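Local coordinates for protein-glutamine gamma-glutamyltransferase (Pseudomonas aeruginosa PAO1, PDB 6G49), which cross-links protein glutamine and lysine side chains in vitro through this periplasmic domain and is critical for bacterial viability, perhaps through a function linked to the cell wall, at residues A[47-52]-A[284-289]; A[120-125]-A[152-157]; A[126-131]-A[157-162]; A[219-224]-A[240-245]. All coordinates share one frame; numbering follows the deposited sequence. Where two conformers were deposited one is given.

Contact 1. Residues A[47-52]-A[284-289]; sequences AELGRS and FDAHAW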
loop_
_atom_site.group_PDB
_atom_site.type_symbol
_atom_site.label_atom_id
_atom_site.label_comp_id
_atom_site.label_asym_id
_atom_site.label_seq_id
_atom_site.Cartn_x
_atom_site.Cartn_y
_atom_site.Cartn_z
ATOM N N ALA A 47 -8.372 0.099 10.247
ATOM C CA ALA A 47 -8.350 0.227 11.690
ATOM C C ALA A 47 -9.120 -0.948 12.305
ATOM O O ALA A 47 -8.756 -1.517 13.365
ATOM C CB ALA A 47 -8.877 1.572 12.075
ATOM N N GLU A 48 -10.227 -1.354 11.667
ATOM C CA GLU A 48 -10.958 -2.535 12.186
ATOM C C GLU A 48 -10.045 -3.782 12.199
ATOM O O GLU A 48 -10.040 -4.547 13.158
ATOM C CB GLU A 48 -12.282 -2.703 11.434
ATOM C CG GLU A 48 -12.966 -4.015 11.814
ATOM C CD GLU A 48 -14.428 -4.170 11.424
ATOM O OE1 GLU A 48 -15.036 -3.164 11.000
ATOM O OE2 GLU A 48 -14.955 -5.310 11.544
ATOM N N LEU A 49 -9.178 -4.004 11.177
ATOM C CA LEU A 49 -8.156 -5.063 11.210
ATOM C C LEU A 49 -7.068 -4.812 12.253
ATOM O O LEU A 49 -6.459 -5.772 12.779
ATOM C CB LEU A 49 -7.478 -5.276 9.830
ATOM C CG LEU A 49 -8.337 -5.907 8.730
ATOM C CD1 LEU A 49 -7.563 -5.904 7.386
ATOM C CD2 LEU A 49 -8.781 -7.346 9.041
ATOM N N GLY A 50 -6.766 -3.555 12.516
ATOM C CA GLY A 50 -5.814 -3.154 13.519
ATOM C C GLY A 50 -6.187 -3.698 14.891
ATOM O O GLY A 50 -5.327 -3.678 15.794
ATOM N N ARG A 51 -7.478 -4.043 15.040
ATOM C CA ARG A 51 -8.073 -4.528 16.279
ATOM C C ARG A 51 -8.155 -6.060 16.303
ATOM O O ARG A 51 -8.631 -6.642 17.301
ATOM C CB ARG A 51 -9.417 -3.806 16.510
ATOM C CG ARG A 51 -9.212 -2.308 16.734
ATOM C CD ARG A 51 -10.414 -1.541 17.269
ATOM N NE ARG A 51 -11.560 -1.668 16.384
ATOM C CZ ARG A 51 -11.899 -0.798 15.416
ATOM N NH1 ARG A 51 -11.202 0.308 15.208
ATOM N NH2 ARG A 51 -12.942 -1.050 14.641
ATOM N N SER A 52 -7.706 -6.767 15.250
ATOM C CA SER A 52 -7.740 -8.235 15.173
ATOM C C SER A 52 -6.327 -8.796 15.371
ATOM O O SER A 52 -5.355 -8.336 14.737
ATOM C CB SER A 52 -8.279 -8.762 13.856
ATOM O OG SER A 52 -8.163 -10.178 13.774
ATOM N N PHE A 284 -3.438 -7.305 12.735
ATOM C CA PHE A 284 -3.155 -5.979 13.228
ATOM C C PHE A 284 -2.018 -5.294 12.469
ATOM O O PHE A 284 -1.834 -4.057 12.656
ATOM C CB PHE A 284 -2.936 -5.942 14.751
ATOM C CG PHE A 284 -1.832 -6.813 15.316
ATOM C CD1 PHE A 284 -0.499 -6.630 15.020
ATOM C CD2 PHE A 284 -2.158 -7.886 16.142
ATOM C CE1 PHE A 284 0.479 -7.441 15.569
ATOM C CE2 PHE A 284 -1.167 -8.709 16.680
ATOM C CZ PHE A 284 0.141 -8.489 16.379
ATOM N N ASP A 285 -1.239 -6.056 11.709
ATOM C CA ASP A 285 -0.174 -5.509 10.874
ATOM C C ASP A 285 -0.717 -5.015 9.521
ATOM O O ASP A 285 0.099 -4.558 8.673
ATOM C CB ASP A 285 0.905 -6.538 10.643
ATOM C CG ASP A 285 1.680 -6.906 11.905
ATOM O OD1 ASP A 285 1.935 -5.990 12.691
ATOM O OD2 ASP A 285 1.893 -8.116 12.135
ATOM N N ALA A 286 -2.020 -5.080 9.282
ATOM C CA ALA A 286 -2.625 -4.614 8.001
ATOM C C ALA A 286 -2.277 -3.139 7.824
ATOM O O ALA A 286 -2.265 -2.332 8.779
ATOM C CB ALA A 286 -4.093 -4.838 7.957
ATOM N N HIS A 287 -1.924 -2.784 6.587
ATOM C CA HIS A 287 -1.389 -1.457 6.313
ATOM C C HIS A 287 -1.743 -1.055 4.883
ATOM O O HIS A 287 -1.981 -1.879 4.045
ATOM C CB HIS A 287 0.115 -1.476 6.552
ATOM C CG HIS A 287 0.749 -0.147 6.710
ATOM N ND1 HIS A 287 0.289 0.720 7.667
ATOM C CD2 HIS A 287 1.772 0.441 6.061
ATOM C CE1 HIS A 287 1.047 1.825 7.607
ATOM N NE2 HIS A 287 1.958 1.699 6.611
ATOM N N ALA A 288 -1.737 0.250 4.678
ATOM C CA ALA A 288 -1.991 0.875 3.386
ATOM C C ALA A 288 -1.002 1.997 3.177
ATOM O O ALA A 288 -0.693 2.760 4.115
ATOM C CB ALA A 288 -3.399 1.390 3.304
ATOM N N TRP A 289 -0.448 2.084 1.962
ATOM C CA TRP A 289 0.498 3.067 1.596
ATOM C C TRP A 289 0.216 3.523 0.145
ATOM O O TRP A 289 -0.878 3.251 -0.384
ATOM C CB TRP A 289 1.935 2.620 1.853
ATOM C CG TRP A 289 2.372 1.382 1.124
ATOM C CD1 TRP A 289 3.172 1.306 0.021
ATOM C CD2 TRP A 289 2.159 0.016 1.547
ATOM N NE1 TRP A 289 3.394 0.000 -0.333
ATOM C CE2 TRP A 289 2.805 -0.813 0.591
ATOM C CE3 TRP A 289 1.434 -0.604 2.576
ATOM C CZ2 TRP A 289 2.802 -2.212 0.679
ATOM C CZ3 TRP A 289 1.462 -1.978 2.663
ATOM C CH2 TRP A 289 2.108 -2.765 1.709
#
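G50 and F284 bring their CA atoms to 3.9 Å where the short helix 45-50 passes the 3-10 turn 284-285, and F284 CA points a C-H at L49 O (3.3 Å, 137° at the hydrogen). That carbonyl also accepts from S52 N, three residues on. F284 CB lies 3.5 Å from G50 O. The F284 first torsion of 58° places CG between the backbone N and the carbonyl carbon; the end of the ring leads away from 47-52, while its near side stays by S52 O, CD2 at 3.5 Å. Beyond the turn the chain enters strand 286-294 of the transglutaminase-like core, whose H287, an active-site residue by similarity, hydrogen-bonds through NE2 to D303. One residue earlier, A286 turns its methyl to the opposite partner: L49 CD1 lies 3.7 Å from A286 CB, and L49 CB follows at 3.9 Å. CG of L49 stands beside its own backbone N (chi1 -70°), which lets the branch reach across to the strand. The A286 methyl also touches Y267, while the F284 ring meets that of H282.

Contact 2. Residues A[120-125]-A[152-157]; sequences WLFALD and LFYRVS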
loop_
_atom_site.group_PDB
_atom_site.type_symbol
_atom_site.label_atom_id
_atom_site.label_comp_id
_atom_site.label_asym_id
_atom_site.label_seq_id
_atom_site.Cartn_x
_atom_site.Cartn_y
_atom_site.Cartn_z
ATOM N N TRP A 120 -5.268 -13.242 -3.476
ATOM C CA TRP A 120 -4.049 -12.457 -3.453
ATOM C C TRP A 120 -3.014 -13.191 -2.609
ATOM O O TRP A 120 -3.372 -13.607 -1.485
ATOM C CB TRP A 120 -4.299 -11.046 -2.878
ATOM C CG TRP A 120 -5.519 -10.447 -3.518
ATOM C CD1 TRP A 120 -5.789 -10.412 -4.856
ATOM C CD2 TRP A 120 -6.637 -9.817 -2.861
ATOM N NE1 TRP A 120 -7.007 -9.819 -5.071
ATOM C CE2 TRP A 120 -7.560 -9.454 -3.874
ATOM C CE3 TRP A 120 -6.960 -9.516 -1.533
ATOM C CZ2 TRP A 120 -8.775 -8.829 -3.593
ATOM C CZ3 TRP A 120 -8.184 -8.942 -1.245
ATOM C CH2 TRP A 120 -9.082 -8.598 -2.265
ATOM N N LEU A 121 -1.797 -13.348 -3.123
ATOM C CA LEU A 121 -0.705 -13.837 -2.286
ATOM C C LEU A 121 0.088 -12.621 -1.812
ATOM O O LEU A 121 0.334 -11.646 -2.556
ATOM C CB LEU A 121 0.179 -14.782 -3.093
ATOM C CG LEU A 121 -0.474 -16.053 -3.636
ATOM C CD1 LEU A 121 0.592 -17.054 -4.049
ATOM C CD2 LEU A 121 -1.470 -16.660 -2.701
ATOM N N PHE A 122 0.514 -12.684 -0.564
ATOM C CA PHE A 122 1.259 -11.593 0.029
ATOM C C PHE A 122 2.748 -11.739 -0.288
ATOM O O PHE A 122 3.309 -12.847 -0.158
ATOM C CB PHE A 122 1.046 -11.590 1.537
ATOM C CG PHE A 122 -0.383 -11.728 1.965
ATOM C CD1 PHE A 122 -1.339 -10.852 1.484
ATOM C CD2 PHE A 122 -0.801 -12.789 2.759
ATOM C CE1 PHE A 122 -2.664 -11.037 1.786
ATOM C CE2 PHE A 122 -2.118 -12.873 3.156
ATOM C CZ PHE A 122 -3.052 -11.988 2.678
ATOM N N ALA A 123 3.421 -10.652 -0.647
ATOM C CA ALA A 123 4.842 -10.729 -0.945
ATOM C C ALA A 123 5.426 -9.332 -1.005
ATOM O O ALA A 123 4.736 -8.377 -1.413
ATOM C CB ALA A 123 5.064 -11.415 -2.279
ATOM N N LEU A 124 6.727 -9.224 -0.732
ATOM C CA LEU A 124 7.458 -7.973 -0.971
ATOM C C LEU A 124 7.531 -7.720 -2.479
ATOM O O LEU A 124 7.741 -8.607 -3.304
ATOM C CB LEU A 124 8.885 -8.075 -0.428
ATOM C CG LEU A 124 9.059 -8.509 1.018
ATOM C CD1 LEU A 124 10.539 -8.681 1.295
ATOM C CD2 LEU A 124 8.454 -7.507 2.021
ATOM N N ASP A 125 7.321 -6.453 -2.852
ATOM C CA ASP A 125 7.433 -6.039 -4.256
ATOM C C ASP A 125 8.908 -6.164 -4.682
ATOM O O ASP A 125 9.795 -6.056 -3.859
ATOM C CB ASP A 125 6.915 -4.590 -4.386
ATOM C CG ASP A 125 6.434 -4.158 -5.755
ATOM O OD1 ASP A 125 5.848 -4.974 -6.456
ATOM O OD2 ASP A 125 6.618 -2.953 -6.076
ATOM N N LEU A 152 -1.778 -22.406 2.690
ATOM C CA LEU A 152 -1.054 -22.482 1.498
ATOM C C LEU A 152 0.422 -22.160 1.748
ATOM O O LEU A 152 0.764 -21.077 2.231
ATOM C CB LEU A 152 -1.625 -21.496 0.471
ATOM C CG LEU A 152 -0.912 -21.466 -0.869
ATOM C CD1 LEU A 152 -1.098 -22.782 -1.619
ATOM C CD2 LEU A 152 -1.422 -20.297 -1.719
ATOM N N PHE A 153 1.306 -23.101 1.362
ATOM C CA PHE A 153 2.765 -22.839 1.380
ATOM C C PHE A 153 3.194 -22.407 -0.018
ATOM O O PHE A 153 2.807 -22.984 -1.048
ATOM C CB PHE A 153 3.479 -24.144 1.775
ATOM C CG PHE A 153 4.969 -24.015 1.824
ATOM C CD1 PHE A 153 5.704 -24.133 0.671
ATOM C CD2 PHE A 153 5.604 -23.877 3.030
ATOM C CE1 PHE A 153 7.073 -24.038 0.716
ATOM C CE2 PHE A 153 6.992 -23.844 3.075
ATOM C CZ PHE A 153 7.689 -23.842 1.904
ATOM N N TYR A 154 4.050 -21.386 -0.098
ATOM C CA TYR A 154 4.591 -20.984 -1.362
ATOM C C TYR A 154 5.952 -20.349 -1.171
ATOM O O TYR A 154 6.298 -19.882 -0.087
ATOM C CB TYR A 154 3.652 -20.051 -2.147
ATOM C CG TYR A 154 3.250 -18.763 -1.481
ATOM C CD1 TYR A 154 2.153 -18.721 -0.663
ATOM C CD2 TYR A 154 3.887 -17.558 -1.779
ATOM C CE1 TYR A 154 1.778 -17.538 -0.037
ATOM C CE2 TYR A 154 3.488 -16.362 -1.197
ATOM C CZ TYR A 154 2.398 -16.338 -0.350
ATOM O OH TYR A 154 1.958 -15.197 0.281
ATOM N N ARG A 155 6.738 -20.415 -2.238
ATOM C CA ARG A 155 8.103 -19.919 -2.274
ATOM C C ARG A 155 8.147 -18.662 -3.110
ATOM O O ARG A 155 7.511 -18.587 -4.134
ATOM C CB ARG A 155 9.034 -21.000 -2.821
ATOM C CG ARG A 155 8.828 -22.349 -2.152
ATOM C CD ARG A 155 9.899 -23.346 -2.554
ATOM N NE ARG A 155 11.208 -22.726 -2.476
ATOM C CZ ARG A 155 12.061 -22.897 -1.476
ATOM N NH1 ARG A 155 11.762 -23.701 -0.463
ATOM N NH2 ARG A 155 13.227 -22.270 -1.498
ATOM N N VAL A 156 8.916 -17.688 -2.655
ATOM C CA VAL A 156 8.965 -16.355 -3.274
ATOM C C VAL A 156 10.420 -15.924 -3.499
ATOM O O VAL A 156 11.249 -16.127 -2.615
ATOM C CB VAL A 156 8.256 -15.312 -2.400
ATOM C CG1 VAL A 156 8.175 -13.959 -3.101
ATOM C CG2 VAL A 156 6.867 -15.809 -1.951
ATOM N N SER A 157 10.615 -15.163 -4.588
ATOM C CA SER A 157 11.741 -14.308 -4.820
ATOM C C SER A 157 11.214 -12.892 -5.080
ATOM O O SER A 157 10.343 -12.735 -5.925
ATOM C CB SER A 157 12.545 -14.757 -6.031
ATOM O OG SER A 157 13.244 -15.964 -5.742
#
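L121 CD1 sits over the centre of one face of the Y154 ring, 3.9 Å from the centroid and only 4° off the normal, while F122 O lies at the ring's edge, in its plane. The F122 ring has W120 O toward the rim of one face; beyond these segments it packs against F57 and takes an edge-to-face contact with Y267. Y154 and L121 slide past each other in opposite directions, so CD1 lies over the ring while L121 CB lies by the hydroxyl end, 3.9 Å from Y154 CZ. A first torsion of 58°, with CG between N and the carbonyl carbon, sends the tyrosine straight across to 120-125. There its hydroxyl donates to F122 O over 2.7 Å, in the carbonyl plane and on a lone pair (C=O...O angle 124°). Next to it L121 and L152 cross at about a right angle, meeting through their CD2 methyls at 3.8 Å, and A123 CB faces V156 CG1 at 4.1 Å. The backbones stay apart, CA atoms 8.9 Å from each other at L121 and Y154 and 7.4 Å at A123 and V156: two sheets pack face to face, strand 120-124 of one against strand 152-158, which lies between strands 107-113 and 127-129 in the other. Methyls and ring face make the interface largely apolar, and within it the phenol hydroxyl finds a main-chain acceptor just where strand 120-124 is interrupted; that bond and the overlying leucine probably fix the ring's position.

Contact 3. Residues A[126-131]-A[157-162]; sequences VAQTDQ and SSWPQA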
loop_
_atom_site.group_PDB
_atom_site.type_symbol
_atom_site.label_atom_id
_atom_site.label_comp_id
_atom_site.label_asym_id
_atom_site.label_seq_id
_atom_site.Cartn_x
_atom_site.Cartn_y
_atom_site.Cartn_z
ATOM N N VAL A 126 9.191 -6.468 -5.983
ATOM C CA VAL A 126 8.342 -7.070 -6.968
ATOM C C VAL A 126 8.556 -8.586 -6.840
ATOM O O VAL A 126 9.720 -9.055 -6.862
ATOM C CB VAL A 126 8.703 -6.605 -8.385
ATOM C CG1 VAL A 126 8.003 -7.437 -9.433
ATOM C CG2 VAL A 126 8.355 -5.136 -8.570
ATOM N N ALA A 127 7.464 -9.325 -6.765
ATOM C CA ALA A 127 7.519 -10.732 -6.412
ATOM C C ALA A 127 7.346 -11.639 -7.625
ATOM O O ALA A 127 6.600 -11.383 -8.569
ATOM C CB ALA A 127 6.459 -11.092 -5.406
ATOM N N GLN A 128 8.013 -12.809 -7.503
ATOM C CA GLN A 128 7.797 -14.006 -8.318
ATOM C C GLN A 128 7.601 -15.211 -7.379
ATOM O O GLN A 128 8.209 -15.214 -6.295
ATOM C CB GLN A 128 9.010 -14.275 -9.219
ATOM C CG GLN A 128 9.387 -13.089 -10.074
ATOM C CD GLN A 128 8.511 -12.936 -11.280
ATOM O OE1 GLN A 128 8.937 -13.332 -12.366
ATOM N NE2 GLN A 128 7.317 -12.330 -11.114
ATOM N N THR A 129 6.744 -16.175 -7.735
ATOM C CA THR A 129 6.505 -17.317 -6.856
ATOM C C THR A 129 6.646 -18.583 -7.692
ATOM O O THR A 129 6.700 -18.535 -8.923
ATOM C CB THR A 129 5.125 -17.332 -6.174
ATOM O OG1 THR A 129 4.140 -17.804 -7.091
ATOM C CG2 THR A 129 4.750 -15.957 -5.644
ATOM N N ASP A 130 6.645 -19.702 -6.982
ATOM C CA ASP A 130 6.620 -21.016 -7.614
ATOM C C ASP A 130 5.198 -21.548 -7.843
ATOM O O ASP A 130 5.010 -22.752 -8.120
ATOM C CB ASP A 130 7.402 -22.002 -6.738
ATOM C CG ASP A 130 6.746 -22.329 -5.400
ATOM O OD1 ASP A 130 5.917 -21.537 -4.856
ATOM O OD2 ASP A 130 7.056 -23.403 -4.846
ATOM N N GLN A 131 4.171 -20.724 -7.652
ATOM C CA GLN A 131 2.793 -21.130 -7.776
ATOM C C GLN A 131 2.367 -20.935 -9.230
ATOM O O GLN A 131 2.318 -19.794 -9.705
ATOM C CB GLN A 131 1.903 -20.355 -6.811
ATOM C CG GLN A 131 2.264 -20.549 -5.351
ATOM C CD GLN A 131 2.209 -21.988 -4.910
ATOM O OE1 GLN A 131 3.265 -22.616 -4.661
ATOM N NE2 GLN A 131 0.999 -22.508 -4.810
ATOM N N SER A 157 10.615 -15.163 -4.588
ATOM C CA SER A 157 11.741 -14.308 -4.820
ATOM C C SER A 157 11.214 -12.892 -5.080
ATOM O O SER A 157 10.343 -12.735 -5.925
ATOM C CB SER A 157 12.545 -14.757 -6.031
ATOM O OG SER A 157 13.244 -15.964 -5.742
ATOM N N SER A 158 11.781 -11.919 -4.383
ATOM C CA SER A 158 11.396 -10.494 -4.579
ATOM C C SER A 158 12.642 -9.666 -4.916
ATOM O O SER A 158 13.698 -9.836 -4.321
ATOM C CB SER A 158 10.754 -9.989 -3.323
ATOM O OG SER A 158 9.485 -10.591 -3.100
ATOM N N TRP A 159 12.411 -8.626 -5.728
ATOM C CA TRP A 159 13.395 -7.618 -6.088
ATOM C C TRP A 159 12.878 -6.247 -5.679
ATOM O O TRP A 159 12.170 -5.597 -6.462
ATOM C CB TRP A 159 13.597 -7.647 -7.601
ATOM C CG TRP A 159 14.419 -8.811 -8.063
ATOM C CD1 TRP A 159 15.768 -8.807 -8.319
ATOM C CD2 TRP A 159 13.959 -10.150 -8.312
ATOM N NE1 TRP A 159 16.180 -10.067 -8.663
ATOM C CE2 TRP A 159 15.092 -10.903 -8.718
ATOM C CE3 TRP A 159 12.712 -10.787 -8.301
ATOM C CZ2 TRP A 159 14.996 -12.254 -9.052
ATOM C CZ3 TRP A 159 12.625 -12.132 -8.621
ATOM C CH2 TRP A 159 13.762 -12.856 -8.965
ATOM N N PRO A 160 13.154 -5.805 -4.447
ATOM C CA PRO A 160 12.568 -4.575 -3.934
ATOM C C PRO A 160 13.009 -3.339 -4.741
ATOM O O PRO A 160 12.311 -2.323 -4.717
ATOM C CB PRO A 160 13.108 -4.501 -2.512
ATOM C CG PRO A 160 13.298 -5.959 -2.136
ATOM C CD PRO A 160 13.872 -6.566 -3.404
ATOM N N GLN A 161 14.175 -3.432 -5.383
ATOM C CA GLN A 161 14.749 -2.286 -6.186
ATOM C C GLN A 161 14.378 -2.378 -7.656
ATOM O O GLN A 161 14.888 -1.596 -8.466
ATOM C CB GLN A 161 16.267 -2.253 -5.995
ATOM C CG GLN A 161 16.637 -1.945 -4.567
ATOM C CD GLN A 161 18.127 -1.824 -4.343
ATOM O OE1 GLN A 161 18.917 -1.717 -5.272
ATOM N NE2 GLN A 161 18.502 -1.831 -3.084
ATOM N N ALA A 162 13.489 -3.309 -8.039
ATOM C CA ALA A 162 13.116 -3.480 -9.433
ATOM C C ALA A 162 12.577 -2.160 -9.992
ATOM O O ALA A 162 11.971 -1.374 -9.272
ATOM C CB ALA A 162 12.068 -4.552 -9.592
#
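An antiparallel ladder joins strand 127-129, outermost in the six-stranded sheet, to the last residues of strand 152-158: Q128 and S157 form the hydrogen-bonded pair, A127 and S158 the non-hydrogen-bonded one. Q128 N donates to S157 O at 2.8 Å, nearly head-on to the carbonyl (167°), and S157 N returns a bond to Q128 O at 3.0 Å. The ladder runs on past the strand ends, where W159 N reaches V126 O at 3.0 Å. V126, which follows a cis peptide, bonds through its N to W159 O at 3.1 Å from well above the carbonyl plane (72°). A162 N holds the same oxygen from the opposite face of that plane, closing the type I turn 159-162, and the turn sets A162 CB 3.9 Å from V126 CG2. Q128 CG rests against W159 CZ3 at 3.7 Å; beyond it the chain bends (chi2 -79°), bringing NE2 back to A127 O at 2.8 Å, with E95 as a further partner. S158 OG bonds to L124 O and S157 OG to E106. W100 of strand 100-101 packs on V126, Q128, W159 and A162, while A127 and T129 touch L142 of strand 142-144.

Contact 4. Residues A[219-224]-A[240-245]; sequences YTLKPP and SGFCAH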
loop_
_atom_site.group_PDB
_atom_site.type_symbol
_atom_site.label_atom_id
_atom_site.label_comp_id
_atom_site.label_asym_id
_atom_site.label_seq_id
_atom_site.Cartn_x
_atom_site.Cartn_y
_atom_site.Cartn_z
ATOM N N TYR A 219 -2.156 9.442 14.631
ATOM C CA TYR A 219 -2.260 8.086 14.099
ATOM C C TYR A 219 -2.994 7.298 15.189
ATOM O O TYR A 219 -2.472 7.112 16.265
ATOM C CB TYR A 219 -0.893 7.484 13.846
ATOM C CG TYR A 219 -0.959 6.288 12.943
ATOM C CD1 TYR A 219 -1.420 6.420 11.656
ATOM C CD2 TYR A 219 -0.582 5.034 13.377
ATOM C CE1 TYR A 219 -1.501 5.344 10.817
ATOM C CE2 TYR A 219 -0.659 3.943 12.539
ATOM C CZ TYR A 219 -1.119 4.114 11.256
ATOM O OH TYR A 219 -1.210 3.061 10.391
ATOM N N THR A 220 -4.202 6.840 14.901
ATOM C CA THR A 220 -5.068 6.204 15.914
ATOM C C THR A 220 -5.903 5.079 15.265
ATOM O O THR A 220 -6.366 5.203 14.136
ATOM C CB THR A 220 -5.943 7.270 16.593
ATOM O OG1 THR A 220 -6.859 6.637 17.491
ATOM C CG2 THR A 220 -6.769 8.089 15.633
ATOM N N LEU A 221 -6.210 4.076 16.083
ATOM C CA LEU A 221 -7.087 3.000 15.726
ATOM C C LEU A 221 -8.546 3.405 15.931
ATOM O O LEU A 221 -9.400 2.627 15.584
ATOM C CB LEU A 221 -6.736 1.789 16.590
ATOM C CG LEU A 221 -5.531 0.996 16.111
ATOM C CD1 LEU A 221 -5.039 0.007 17.155
ATOM C CD2 LEU A 221 -5.883 0.251 14.826
ATOM N N LYS A 222 -8.808 4.597 16.484
ATOM C CA LYS A 222 -10.139 5.086 16.704
ATOM C C LYS A 222 -10.237 6.481 16.150
ATOM O O LYS A 222 -10.447 7.446 16.857
ATOM C CB LYS A 222 -10.507 4.978 18.193
ATOM C CG LYS A 222 -10.788 3.550 18.654
ATOM C CD LYS A 222 -11.846 3.424 19.746
ATOM C CE LYS A 222 -12.765 2.229 19.566
ATOM N NZ LYS A 222 -12.018 0.978 19.286
ATOM N N PRO A 223 -10.101 6.626 14.814
ATOM C CA PRO A 223 -10.221 7.920 14.190
ATOM C C PRO A 223 -11.623 8.500 14.284
ATOM O O PRO A 223 -12.619 7.792 14.212
ATOM C CB PRO A 223 -9.924 7.683 12.711
ATOM C CG PRO A 223 -10.049 6.192 12.510
ATOM C CD PRO A 223 -9.933 5.517 13.861
ATOM N N PRO A 224 -11.708 9.825 14.389
ATOM C CA PRO A 224 -12.990 10.512 14.364
ATOM C C PRO A 224 -13.681 10.353 13.001
ATOM O O PRO A 224 -13.043 10.215 11.949
ATOM C CB PRO A 224 -12.679 11.988 14.629
ATOM C CG PRO A 224 -11.167 12.095 14.737
ATOM C CD PRO A 224 -10.568 10.725 14.566
ATOM N N SER A 240 -6.695 13.334 12.007
ATOM C CA SER A 240 -6.618 12.138 12.813
ATOM C C SER A 240 -7.145 10.948 12.028
ATOM O O SER A 240 -8.277 11.009 11.497
ATOM C CB SER A 240 -7.417 12.301 14.108
ATOM O OG SER A 240 -7.376 11.104 14.868
ATOM N N GLY A 241 -6.385 9.880 11.996
ATOM C CA GLY A 241 -6.801 8.701 11.225
ATOM C C GLY A 241 -5.876 7.523 11.409
ATOM O O GLY A 241 -4.863 7.571 12.137
ATOM N N PHE A 242 -6.159 6.443 10.671
ATOM C CA PHE A 242 -5.308 5.315 10.574
ATOM C C PHE A 242 -4.752 5.259 9.136
ATOM O O PHE A 242 -4.858 6.226 8.401
ATOM C CB PHE A 242 -6.042 4.056 11.042
ATOM C CG PHE A 242 -5.178 2.879 11.379
ATOM C CD1 PHE A 242 -4.231 2.968 12.411
ATOM C CD2 PHE A 242 -5.280 1.654 10.722
ATOM C CE1 PHE A 242 -3.461 1.871 12.743
ATOM C CE2 PHE A 242 -4.486 0.568 11.062
ATOM C CZ PHE A 242 -3.539 0.698 12.059
ATOM N N CYS A 243 -4.082 4.169 8.776
ATOM C CA CYS A 243 -3.245 4.215 7.540
ATOM C C CYS A 243 -4.098 4.518 6.310
ATOM O O CYS A 243 -3.579 5.188 5.426
ATOM C CB CYS A 243 -2.461 2.939 7.316
ATOM S SG CYS A 243 -3.483 1.456 7.390
ATOM N N ALA A 244 -5.344 4.062 6.241
ATOM C CA ALA A 244 -6.156 4.309 5.009
ATOM C C ALA A 244 -6.500 5.799 4.845
ATOM O O ALA A 244 -6.581 6.295 3.727
ATOM C CB ALA A 244 -7.421 3.547 5.018
ATOM N N HIS A 245 -6.693 6.534 5.951
ATOM C CA HIS A 245 -6.859 7.983 5.881
ATOM C C HIS A 245 -5.651 8.615 5.207
ATOM O O HIS A 245 -5.778 9.479 4.286
ATOM C CB HIS A 245 -7.060 8.633 7.277
ATOM C CG HIS A 245 -8.292 8.207 7.965
ATOM N ND1 HIS A 245 -8.408 6.996 8.596
ATOM C CD2 HIS A 245 -9.462 8.857 8.111
ATOM C CE1 HIS A 245 -9.621 6.912 9.113
ATOM N NE2 HIS A 245 -10.283 8.047 8.852
HETATM O O HOH W 1 -10.713 11.636 10.810
HETATM O O HOH W 2 -12.789 8.600 9.878
#
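F242 is packed tightly between two residues of 219-224: Y219 OH lies over one face of its ring and L221 CD2 over the other, the methyl 3.8 Å from the centroid and 20° off the normal. The Y219 and F242 rings are near parallel, planes at 26°, but slid apart so that they barely overlap, with centroids 4.8 Å from each other. F242 CG is anti to its backbone N (chi1 -163°), which turns the ring back between these partners. Y219 OH also presses on C243 CB at 3.3 Å. In the backbone, Y219 and G241 form a parallel bridge, and T220 N donates to G241 O at 2.9 Å from above the carbonyl plane. F242 is the N-cap of helix 243-256, whose first residue C243 is the nucleophile by similarity; a cysteine at the start of a helix is the usual arrangement in transglutaminase-like and papain-like enzymes. F242 also touches I46 and A47 of helix 45-50. G241, without a side chain, lets its CA lie against one face of the H245 imidazole, whose CE1 meets P223 CG at 3.5 Å. T220 OG1 accepts from K222 N, an ST turn that shapes the bend leading to the prolines. On the solvent side P224 CD and S240 OG still touch at 3.2 Å, with T220 CG2 also on that OG, but P224 O is joined to 240-245 less directly, through two waters: one bridges to S240 O, and the other sits 2.8 Å from H245 NE2 in the plane of the imidazole.

In the fold
Contacts 1 and 4 touch around the probable active site: strand 286-294 of contact 1 carries H287, helix 243-256 of contact 4 begins with C243, and helix 45-50 packs against both. Contact 1 is buried and joined mostly by backbone-to-CA and methyl contacts; contact 4 runs from offset, barely overlapping aromatic rings to a water-bridged rim. Contacts 2 and 3 lie away from contact 4, across the chain's centre, and share strand 152-158. Contact 2 packs that strand's face, buried and mainly apolar with one tyrosine bond, whereas contact 3 pairs its edge through main-chain bonds and is partly open. The chain passes directly from 120-125 to 126-131, crossing from one sheet to the other.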